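Local coordinates for protein periplasmic chaperone Spy (Escherichia coli, PDB 3OEO) that probably acts as an ATP-independent periplasmic chaperone, a cradle-shaped homodimer that limits protein aggregation and helps unfolded proteins refold, at residues D36-Q41 with Y104-P109; R55-E60 with E86-A91; R62-I67 with E79-K84. All coordinates share one frame; numbering follows the deposited sequence.

Interaction 1 of 3, residues D36-Q41 with Y104-P109; sequences DAQKQQ and YNILTP. With CD (cadmium ion), chain E.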
loop_
_atom_site.group_PDB
_atom_site.type_symbol
_atom_site.label_atom_id
_atom_site.label_comp_id
_atom_site.label_asym_id
_atom_site.label_seq_id
_atom_site.Cartn_x
_atom_site.Cartn_y
_atom_site.Cartn_z
ATOM N N ASP A 36 22.265 10.829 19.258
ATOM C CA ASP A 36 21.914 12.151 18.754
ATOM C C ASP A 36 22.514 12.463 17.383
ATOM O O ASP A 36 22.297 13.543 16.838
ATOM C CB ASP A 36 22.286 13.234 19.772
ATOM C CG ASP A 36 21.183 13.484 20.786
ATOM O OD1 ASP A 36 20.003 13.581 20.382
ATOM O OD2 ASP A 36 21.493 13.593 21.990
ATOM N N ALA A 37 23.255 11.519 16.819
ATOM C CA ALA A 37 23.753 11.663 15.459
ATOM C C ALA A 37 22.820 10.942 14.489
ATOM O O ALA A 37 22.628 11.385 13.352
ATOM C CB ALA A 37 25.169 11.117 15.354
ATOM N N GLN A 38 22.222 9.851 14.970
ATOM C CA GLN A 38 21.437 8.925 14.149
ATOM C C GLN A 38 20.139 9.513 13.583
ATOM O O GLN A 38 19.977 9.593 12.363
ATOM C CB GLN A 38 21.163 7.631 14.928
ATOM C CG GLN A 38 22.415 6.791 15.203
ATOM C CD GLN A 38 22.180 5.650 16.185
ATOM O OE1 GLN A 38 22.779 5.609 17.258
ATOM N NE2 GLN A 38 21.309 4.720 15.821
ATOM N N LYS A 39 19.230 9.926 14.468
ATOM C CA LYS A 39 17.938 10.529 14.080
ATOM C C LYS A 39 18.038 11.574 12.964
ATOM O O LYS A 39 17.173 11.641 12.087
ATOM C CB LYS A 39 17.240 11.149 15.297
ATOM C CG LYS A 39 16.375 10.191 16.102
ATOM C CD LYS A 39 15.909 10.799 17.425
ATOM C CE LYS A 39 16.908 10.555 18.551
ATOM N NZ LYS A 39 16.314 10.834 19.886
ATOM N N GLN A 40 19.094 12.381 13.008
ATOM C CA GLN A 40 19.313 13.439 12.023
ATOM C C GLN A 40 19.843 12.901 10.694
ATOM O O GLN A 40 19.541 13.449 9.631
ATOM C CB GLN A 40 20.238 14.528 12.590
ATOM C CG GLN A 40 20.587 15.666 11.628
ATOM C CD GLN A 40 19.377 16.278 10.934
ATOM O OE1 GLN A 40 19.407 16.519 9.729
ATOM N NE2 GLN A 40 18.311 16.530 11.691
ATOM N N GLN A 41 20.635 11.835 10.754
ATOM C CA GLN A 41 21.073 11.164 9.534
ATOM C C GLN A 41 19.888 10.517 8.830
ATOM O O GLN A 41 19.818 10.513 7.604
ATOM C CB GLN A 41 22.179 10.150 9.824
ATOM C CG GLN A 41 23.570 10.731 9.634
ATOM C CD GLN A 41 24.642 9.934 10.336
ATOM O OE1 GLN A 41 25.226 10.399 11.315
ATOM N NE2 GLN A 41 24.912 8.729 9.841
ATOM N N TYR A 104 19.489 1.204 8.161
ATOM C CA TYR A 104 20.070 0.002 8.768
ATOM C C TYR A 104 21.583 0.185 8.889
ATOM O O TYR A 104 22.176 -0.162 9.906
ATOM C CB TYR A 104 19.716 -1.251 7.937
ATOM C CG TYR A 104 20.243 -2.575 8.470
ATOM C CD1 TYR A 104 21.446 -3.111 8.002
ATOM C CD2 TYR A 104 19.530 -3.301 9.424
ATOM C CE1 TYR A 104 21.931 -4.324 8.483
ATOM C CE2 TYR A 104 20.008 -4.520 9.916
ATOM C CZ TYR A 104 21.209 -5.024 9.440
ATOM O OH TYR A 104 21.686 -6.229 9.916
ATOM N N ASN A 105 22.183 0.779 7.860
ATOM C CA ASN A 105 23.634 0.934 7.768
ATOM C C ASN A 105 24.203 2.084 8.591
ATOM O O ASN A 105 25.425 2.218 8.727
ATOM C CB ASN A 105 24.064 1.061 6.303
ATOM C CG ASN A 105 24.263 -0.292 5.623
ATOM O OD1 ASN A 105 25.239 -0.491 4.892
ATOM N ND2 ASN A 105 23.340 -1.228 5.861
ATOM N N ILE A 106 23.311 2.915 9.123
ATOM C CA ILE A 106 23.688 3.982 10.046
ATOM C C ILE A 106 23.795 3.399 11.450
ATOM O O ILE A 106 24.497 3.937 12.308
ATOM C CB ILE A 106 22.662 5.131 10.039
ATOM C CG1 ILE A 106 22.553 5.737 8.640
ATOM C CG2 ILE A 106 23.042 6.207 11.057
ATOM C CD1 ILE A 106 21.477 6.795 8.514
ATOM N N LEU A 107 23.105 2.283 11.664
ATOM C CA LEU A 107 23.090 1.601 12.953
ATOM C C LEU A 107 24.461 1.098 13.422
ATOM O O LEU A 107 25.472 1.238 12.723
ATOM C CB LEU A 107 22.078 0.446 12.921
ATOM C CG LEU A 107 20.705 0.567 13.599
ATOM C CD1 LEU A 107 20.156 1.991 13.648
ATOM C CD2 LEU A 107 19.714 -0.373 12.925
ATOM N N THR A 108 24.474 0.538 14.629
ATOM C CA THR A 108 25.646 -0.108 15.199
ATOM C C THR A 108 25.319 -1.590 15.374
ATOM O O THR A 108 24.142 -1.952 15.435
ATOM C CB THR A 108 26.006 0.490 16.573
ATOM O OG1 THR A 108 24.923 0.274 17.489
ATOM C CG2 THR A 108 26.302 1.987 16.461
ATOM N N PRO A 109 26.352 -2.452 15.455
ATOM C CA PRO A 109 26.165 -3.880 15.700
ATOM C C PRO A 109 25.212 -4.217 16.854
ATOM O O PRO A 109 24.425 -5.159 16.739
ATOM C CB PRO A 109 27.580 -4.351 16.019
ATOM C CG PRO A 109 28.429 -3.494 15.161
ATOM C CD PRO A 109 27.759 -2.144 15.135
HETATM CD CD CD E . 18.830 14.013 22.723
HETATM O O HOH W 1 18.221 12.174 21.861
HETATM O O HOH W 2 17.998 14.298 24.678
#

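Interaction 2 of 3, residues R55-E60 with E86-A91; sequences RPPLEE and EEQRKA. With CD (cadmium ion), chain J.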
loop_
_atom_site.group_PDB
_atom_site.type_symbol
_atom_site.label_atom_id
_atom_site.label_comp_id
_atom_site.label_asym_id
_atom_site.label_seq_id
_atom_site.Cartn_x
_atom_site.Cartn_y
_atom_site.Cartn_z
ATOM N N ARG A 55 5.855 10.831 -5.574
ATOM C CA ARG A 55 4.764 9.947 -5.141
ATOM C C ARG A 55 3.400 10.114 -5.857
ATOM O O ARG A 55 2.727 9.110 -6.110
ATOM C CB ARG A 55 4.570 10.021 -3.615
ATOM C CG ARG A 55 5.803 9.648 -2.791
ATOM C CD ARG A 55 5.451 9.302 -1.343
ATOM N NE ARG A 55 4.936 7.939 -1.203
ATOM C CZ ARG A 55 5.691 6.852 -1.031
ATOM N NH1 ARG A 55 7.015 6.950 -0.977
ATOM N NH2 ARG A 55 5.121 5.658 -0.919
ATOM N N PRO A 56 2.983 11.363 -6.178
ATOM C CA PRO A 56 1.591 11.518 -6.608
ATOM C C PRO A 56 1.328 11.786 -8.106
ATOM O O PRO A 56 1.779 12.806 -8.637
ATOM C CB PRO A 56 1.129 12.727 -5.784
ATOM C CG PRO A 56 2.413 13.539 -5.528
ATOM C CD PRO A 56 3.598 12.681 -5.932
ATOM N N PRO A 57 0.595 10.876 -8.783
ATOM C CA PRO A 57 -0.059 11.249 -10.040
ATOM C C PRO A 57 -1.461 11.802 -9.747
ATOM O O PRO A 57 -2.299 11.108 -9.163
ATOM C CB PRO A 57 -0.121 9.929 -10.816
ATOM C CG PRO A 57 -0.098 8.853 -9.773
ATOM C CD PRO A 57 0.458 9.434 -8.493
ATOM N N LEU A 58 -1.703 13.048 -10.145
ATOM C CA LEU A 58 -2.872 13.802 -9.670
ATOM C C LEU A 58 -4.239 13.478 -10.295
ATOM O O LEU A 58 -5.272 13.906 -9.772
ATOM C CB LEU A 58 -2.596 15.311 -9.740
ATOM C CG LEU A 58 -1.785 15.914 -8.586
ATOM C CD1 LEU A 58 -1.222 17.272 -8.972
ATOM C CD2 LEU A 58 -2.615 16.016 -7.308
ATOM N N GLU A 59 -4.250 12.725 -11.394
ATOM C CA GLU A 59 -5.496 12.431 -12.119
ATOM C C GLU A 59 -6.010 11.001 -11.929
ATOM O O GLU A 59 -7.159 10.705 -12.256
ATOM C CB GLU A 59 -5.348 12.744 -13.616
ATOM C CG GLU A 59 -4.343 11.863 -14.341
ATOM C CD GLU A 59 -4.512 11.874 -15.839
ATOM O OE1 GLU A 59 -4.302 12.939 -16.459
ATOM O OE2 GLU A 59 -4.832 10.808 -16.404
ATOM N N GLU A 60 -5.155 10.120 -11.415
ATOM C CA GLU A 60 -5.506 8.710 -11.229
ATOM C C GLU A 60 -6.341 8.492 -9.974
ATOM O O GLU A 60 -7.200 7.608 -9.941
ATOM C CB GLU A 60 -4.249 7.831 -11.205
ATOM C CG GLU A 60 -3.779 7.352 -12.588
ATOM C CD GLU A 60 -2.938 8.376 -13.343
ATOM O OE1 GLU A 60 -3.007 9.579 -13.030
ATOM O OE2 GLU A 60 -2.196 7.971 -14.261
ATOM N N GLU A 86 1.672 0.775 -11.935
ATOM C CA GLU A 86 2.694 -0.248 -11.707
ATOM C C GLU A 86 4.051 0.434 -11.719
ATOM O O GLU A 86 4.877 0.185 -10.841
ATOM C CB GLU A 86 2.644 -1.387 -12.748
ATOM C CG GLU A 86 3.545 -1.194 -13.974
ATOM C CD GLU A 86 3.917 -2.495 -14.684
ATOM O OE1 GLU A 86 3.585 -3.583 -14.170
ATOM O OE2 GLU A 86 4.549 -2.424 -15.764
ATOM N N GLU A 87 4.260 1.298 -12.714
ATOM C CA GLU A 87 5.450 2.131 -12.816
ATOM C C GLU A 87 5.663 2.903 -11.506
ATOM O O GLU A 87 6.774 2.958 -10.983
ATOM C CB GLU A 87 5.330 3.106 -14.006
ATOM C CG GLU A 87 4.969 2.458 -15.371
ATOM C CD GLU A 87 4.754 3.468 -16.514
ATOM O OE1 GLU A 87 4.758 4.698 -16.278
ATOM O OE2 GLU A 87 4.580 3.021 -17.669
ATOM N N GLN A 88 4.583 3.469 -10.971
ATOM C CA GLN A 88 4.644 4.295 -9.768
ATOM C C GLN A 88 4.844 3.478 -8.495
ATOM O O GLN A 88 5.617 3.863 -7.616
ATOM C CB GLN A 88 3.372 5.134 -9.621
ATOM C CG GLN A 88 2.095 4.304 -9.515
ATOM C CD GLN A 88 1.168 4.756 -8.410
ATOM O OE1 GLN A 88 0.437 3.945 -7.838
ATOM N NE2 GLN A 88 1.186 6.049 -8.103
ATOM N N ARG A 89 4.128 2.366 -8.388
ATOM C CA ARG A 89 4.167 1.574 -7.171
ATOM C C ARG A 89 5.377 0.653 -7.104
ATOM O O ARG A 89 5.856 0.353 -6.009
ATOM C CB ARG A 89 2.845 0.838 -6.941
ATOM C CG ARG A 89 1.919 1.637 -6.039
ATOM C CD ARG A 89 0.485 1.120 -5.992
ATOM N NE ARG A 89 -0.433 2.187 -5.593
ATOM C CZ ARG A 89 -0.964 2.323 -4.381
ATOM N NH1 ARG A 89 -0.693 1.439 -3.429
ATOM N NH2 ARG A 89 -1.785 3.341 -4.124
ATOM N N LYS A 90 5.871 0.229 -8.272
ATOM C CA LYS A 90 7.123 -0.546 -8.385
ATOM C C LYS A 90 8.342 0.289 -8.006
ATOM O O LYS A 90 9.095 -0.090 -7.115
ATOM C CB LYS A 90 7.311 -1.118 -9.798
ATOM C CG LYS A 90 6.615 -2.463 -10.041
ATOM C CD LYS A 90 6.751 -2.938 -11.485
ATOM C CE LYS A 90 8.152 -3.452 -11.805
ATOM N NZ LYS A 90 8.148 -4.415 -12.941
ATOM N N ALA A 91 8.522 1.424 -8.686
ATOM C CA ALA A 91 9.615 2.358 -8.401
ATOM C C ALA A 91 9.612 2.878 -6.960
ATOM O O ALA A 91 10.647 3.323 -6.457
ATOM C CB ALA A 91 9.597 3.524 -9.388
HETATM CD CD CD J . -2.715 11.452 -17.815
HETATM O O HOH W 3 -1.191 9.799 -19.281
#

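Interaction 3 of 3, residues R62-I67 with E79-K84; sequences RAMHDI and EAQIAK. With CD (cadmium ion), chain G.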
loop_
_atom_site.group_PDB
_atom_site.type_symbol
_atom_site.label_atom_id
_atom_site.label_comp_id
_atom_site.label_asym_id
_atom_site.label_seq_id
_atom_site.Cartn_x
_atom_site.Cartn_y
_atom_site.Cartn_z
ATOM N N ARG A 62 -8.572 10.369 -9.172
ATOM C CA ARG A 62 -9.907 10.592 -9.717
ATOM C C ARG A 62 -10.425 9.284 -10.320
ATOM O O ARG A 62 -11.546 8.873 -10.037
ATOM C CB ARG A 62 -9.886 11.698 -10.781
ATOM C CG ARG A 62 -11.266 12.219 -11.194
ATOM C CD ARG A 62 -11.239 13.037 -12.492
ATOM N NE ARG A 62 -10.279 14.141 -12.458
ATOM C CZ ARG A 62 -9.163 14.196 -13.183
ATOM N NH1 ARG A 62 -8.858 13.221 -14.030
ATOM N NH2 ARG A 62 -8.352 15.241 -13.072
ATOM N N ALA A 63 -9.597 8.630 -11.135
ATOM C CA ALA A 63 -9.960 7.367 -11.786
ATOM C C ALA A 63 -10.508 6.333 -10.804
ATOM O O ALA A 63 -11.626 5.845 -10.987
ATOM C CB ALA A 63 -8.780 6.800 -12.562
ATOM N N MET A 64 -9.743 6.016 -9.758
ATOM C CA MET A 64 -10.211 5.078 -8.731
ATOM C C MET A 64 -11.605 5.486 -8.268
ATOM O O MET A 64 -12.512 4.659 -8.191
ATOM C CB MET A 64 -9.290 5.043 -7.505
ATOM C CG MET A 64 -7.808 5.216 -7.745
ATOM S SD MET A 64 -7.098 6.041 -6.301
ATOM C CE MET A 64 -5.355 5.664 -6.544
ATOM N N HIS A 65 -11.760 6.770 -7.957
ATOM C CA HIS A 65 -13.053 7.320 -7.562
ATOM C C HIS A 65 -14.091 7.001 -8.636
ATOM O O HIS A 65 -15.132 6.421 -8.338
ATOM C CB HIS A 65 -12.944 8.829 -7.330
ATOM C CG HIS A 65 -13.967 9.380 -6.386
ATOM N ND1 HIS A 65 -14.974 10.232 -6.793
ATOM C CD2 HIS A 65 -14.133 9.214 -5.052
ATOM C CE1 HIS A 65 -15.717 10.561 -5.752
ATOM N NE2 HIS A 65 -15.228 9.956 -4.683
ATOM N N ASP A 66 -13.771 7.332 -9.886
ATOM C CA ASP A 66 -14.678 7.136 -11.022
ATOM C C ASP A 66 -15.198 5.694 -11.157
ATOM O O ASP A 66 -16.391 5.483 -11.406
ATOM C CB ASP A 66 -14.020 7.617 -12.326
ATOM C CG ASP A 66 -13.618 9.100 -12.276
ATOM O OD1 ASP A 66 -13.962 9.780 -11.282
ATOM O OD2 ASP A 66 -12.970 9.592 -13.235
ATOM N N ILE A 67 -14.315 4.712 -10.975
ATOM C CA ILE A 67 -14.697 3.302 -11.123
ATOM C C ILE A 67 -15.581 2.821 -9.970
ATOM O O ILE A 67 -16.541 2.074 -10.187
ATOM C CB ILE A 67 -13.466 2.367 -11.256
ATOM C CG1 ILE A 67 -12.433 2.965 -12.217
ATOM C CG2 ILE A 67 -13.897 0.985 -11.743
ATOM C CD1 ILE A 67 -10.986 2.767 -11.785
ATOM N N GLU A 79 -8.990 -3.062 -14.097
ATOM C CA GLU A 79 -7.826 -3.826 -14.570
ATOM C C GLU A 79 -6.783 -2.978 -15.291
ATOM O O GLU A 79 -5.585 -3.252 -15.179
ATOM C CB GLU A 79 -8.243 -4.925 -15.558
ATOM C CG GLU A 79 -9.143 -6.024 -15.014
ATOM C CD GLU A 79 -9.447 -7.092 -16.057
ATOM O OE1 GLU A 79 -9.060 -6.932 -17.235
ATOM O OE2 GLU A 79 -10.077 -8.103 -15.695
ATOM N N ALA A 80 -7.242 -1.974 -16.042
ATOM C CA ALA A 80 -6.368 -1.201 -16.927
ATOM C C ALA A 80 -6.062 0.186 -16.385
ATOM O O ALA A 80 -5.403 0.999 -17.048
ATOM C CB ALA A 80 -6.958 -1.119 -18.313
ATOM N N GLN A 81 -6.560 0.445 -15.181
ATOM C CA GLN A 81 -6.154 1.597 -14.389
ATOM C C GLN A 81 -5.011 1.157 -13.456
ATOM O O GLN A 81 -3.926 1.751 -13.481
ATOM C CB GLN A 81 -7.354 2.164 -13.613
ATOM C CG GLN A 81 -7.033 2.917 -12.309
ATOM C CD GLN A 81 -6.304 4.235 -12.513
ATOM O OE1 GLN A 81 -5.927 4.591 -13.632
ATOM N NE2 GLN A 81 -6.107 4.975 -11.425
ATOM N N ILE A 82 -5.285 0.116 -12.656
ATOM C CA ILE A 82 -4.303 -0.605 -11.841
ATOM C C ILE A 82 -2.885 -0.642 -12.425
ATOM O O ILE A 82 -1.966 -0.118 -11.819
ATOM C CB ILE A 82 -4.738 -2.078 -11.591
ATOM C CG1 ILE A 82 -5.971 -2.152 -10.688
ATOM C CG2 ILE A 82 -3.592 -2.891 -10.967
ATOM C CD1 ILE A 82 -6.514 -3.572 -10.535
ATOM N N ALA A 83 -2.716 -1.252 -13.597
ATOM C CA ALA A 83 -1.380 -1.516 -14.143
ATOM C C ALA A 83 -0.671 -0.272 -14.687
ATOM O O ALA A 83 0.522 -0.327 -15.004
ATOM C CB ALA A 83 -1.443 -2.615 -15.211
ATOM N N LYS A 84 -1.409 0.833 -14.831
ATOM C CA LYS A 84 -0.796 2.142 -15.101
ATOM C C LYS A 84 -0.158 2.598 -13.784
ATOM O O LYS A 84 0.825 3.343 -13.763
ATOM C CB LYS A 84 -1.839 3.144 -15.609
ATOM C CG LYS A 84 -1.266 4.479 -16.096
ATOM C CD LYS A 84 -2.226 5.249 -17.019
ATOM C CE LYS A 84 -3.414 5.852 -16.260
ATOM N NZ LYS A 84 -4.126 6.914 -17.029
HETATM CD CD CD G . -15.495 11.709 -11.657
HETATM O O HOH W 4 -14.484 14.116 -11.211
HETATM O O HOH W 5 -17.066 13.445 -10.976
#

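Interaction 1 of 3, residues D36-Q41 with Y104-P109
Q38 and Q41, one turn apart near the start of helix 38-49, face I106 and L107, which lie in the turn leading to helix 109-118. At the beginning of the segment D36, which takes no part in the contact, chelates a cadmium ion through both carboxylate oxygens, with OD2 at 2.8 Å. Q38 runs out extended beyond CG, which is anti to the carbonyl carbon (chi1 -67°). This brings its NE2 to 3.7 Å from L107 CD1, the two side chains crossing at about a right angle. Its OE1 accepts from T35 N and from Q111 NE2, so the oxygen of a buried amide has two donors, while its aliphatic part lies beside I106. K39 points away from the contact, and its NZ donates to a cadmium-bound water. Q41 CB lies 3.7 Å from I106 CD1, and Q41 NE2 meets I106 CG2; branched isoleucine suits the place because its two arms reach different parts of one glutamine. Here the family's two LTxxQ sequences, L34-Q38 and L107-Q111, come together. The contact thus ties the start of helix 38-49 to the turn between helix 87-104 and helix 109-118, where T108 is the N-cap.

Interaction 2 of 3, residues R55-E60 with E86-A91
P57 and Q88 make a small surface contact between the irregular link that joins helix 38-49 to helix 60-68 and the first turn of helix 87-104. Only 81 Å² is buried, and no hydrogen bond crosses. The Q88 amide nitrogen NE2 approaches the CG-CD bond of the proline ring, at 3.5 Å from P57 CD and equally far from CG, the two side chains crossing at about a right angle. R55 adds a looser approach from the backbone, its O lying 4.0 Å from Q88 NE2. Q88 reaches across because its CG sits between the backbone N and the carbonyl carbon (chi1 60°) and its chain then bends at chi2. The opposite end of the amide is held within its own helix: R89 NE donates to Q88 OE1 over 3.0 Å, in a bent bond of 134° at the hydrogen. This bond probably limits the rotation of the amide, with NE2 on the proline side. In this all-helical, cradle-shaped fold the chain doubles back between these segments, and the prolines P56 and P57, which lack an N-H to donate, fit a link that is not helical. Farther along, E59, well beyond the contact, grips a cadmium ion with both carboxylate oxygens, OE1 lying 2.6 Å from the metal. On helix 87-104 the neighbouring residues serve the dimer: R89 packs on M93 of the second subunit, and K90 on E86 of that subunit.

Interaction 3 of 3, residues R62-I67 with E79-K84
Helix 60-68 and helix 75-82 form a helical hairpin at one end of the elongated chain, and Q81 fills the seam between them. Its side chain meets A63, M64 and I67, which share one side of helix 60-68; A63 and I67 are a full turn apart. The CG of Q81 lies anti to the backbone N (chi1 153°), and a bend at chi2 (68°) then swings the amide along the facing helix. A63 CB sits over the face of this amide, 3.4 Å from Q81 NE2 and 3.8 Å from Q81 OE1. Alanine suits the spot, since its single methyl lets the amide come close to the helix. The methylene part of Q81 serves I67, whose CD1 lies 4.0 Å from Q81 CG. M64 CG borders the amide more loosely, 4.1 Å from Q81 NE2. With an alanine here the amide and CG would be gone, which would probably open a gap beside A63 and M64 and weaken the hold on I67. Elsewhere on helix 60-68, D66 OD1 binds a cadmium ion at 2.5 Å, two waters being further ligands. The second subunit covers both helices: F115 and F119 of that subunit meet H65 with their rings, and L94 of that subunit packs on I82. No hydrogen bond joins the two segments, so they meet through van der Waals contact, with a polar side chain lending its aliphatic stem and the flat body of its amide to a largely nonpolar surface.

How the interactions relate
The three contacts nest along the chain: interaction 3 lies within the loop closed by interaction 2, and interaction 2 within that closed by interaction 1. Interaction 1 sits at one end of the elongated chain; its centre is about 30 Å from that of interaction 2 and about 40 Å from that of interaction 3, across the chain's centre from both. Interactions 2 and 3 are neighbours, their centres about 11 Å apart, and they touch. E60 OE2 and K84 NZ form a long, weak salt bridge of 3.5 Å, while Q81 NE2 packs 3.2 Å from E60 O. Beside each contact a carboxylate of the first segment, D36, E59 or D66, binds its own cadmium ion without touching the other segment, and each contact also reaches the second subunit.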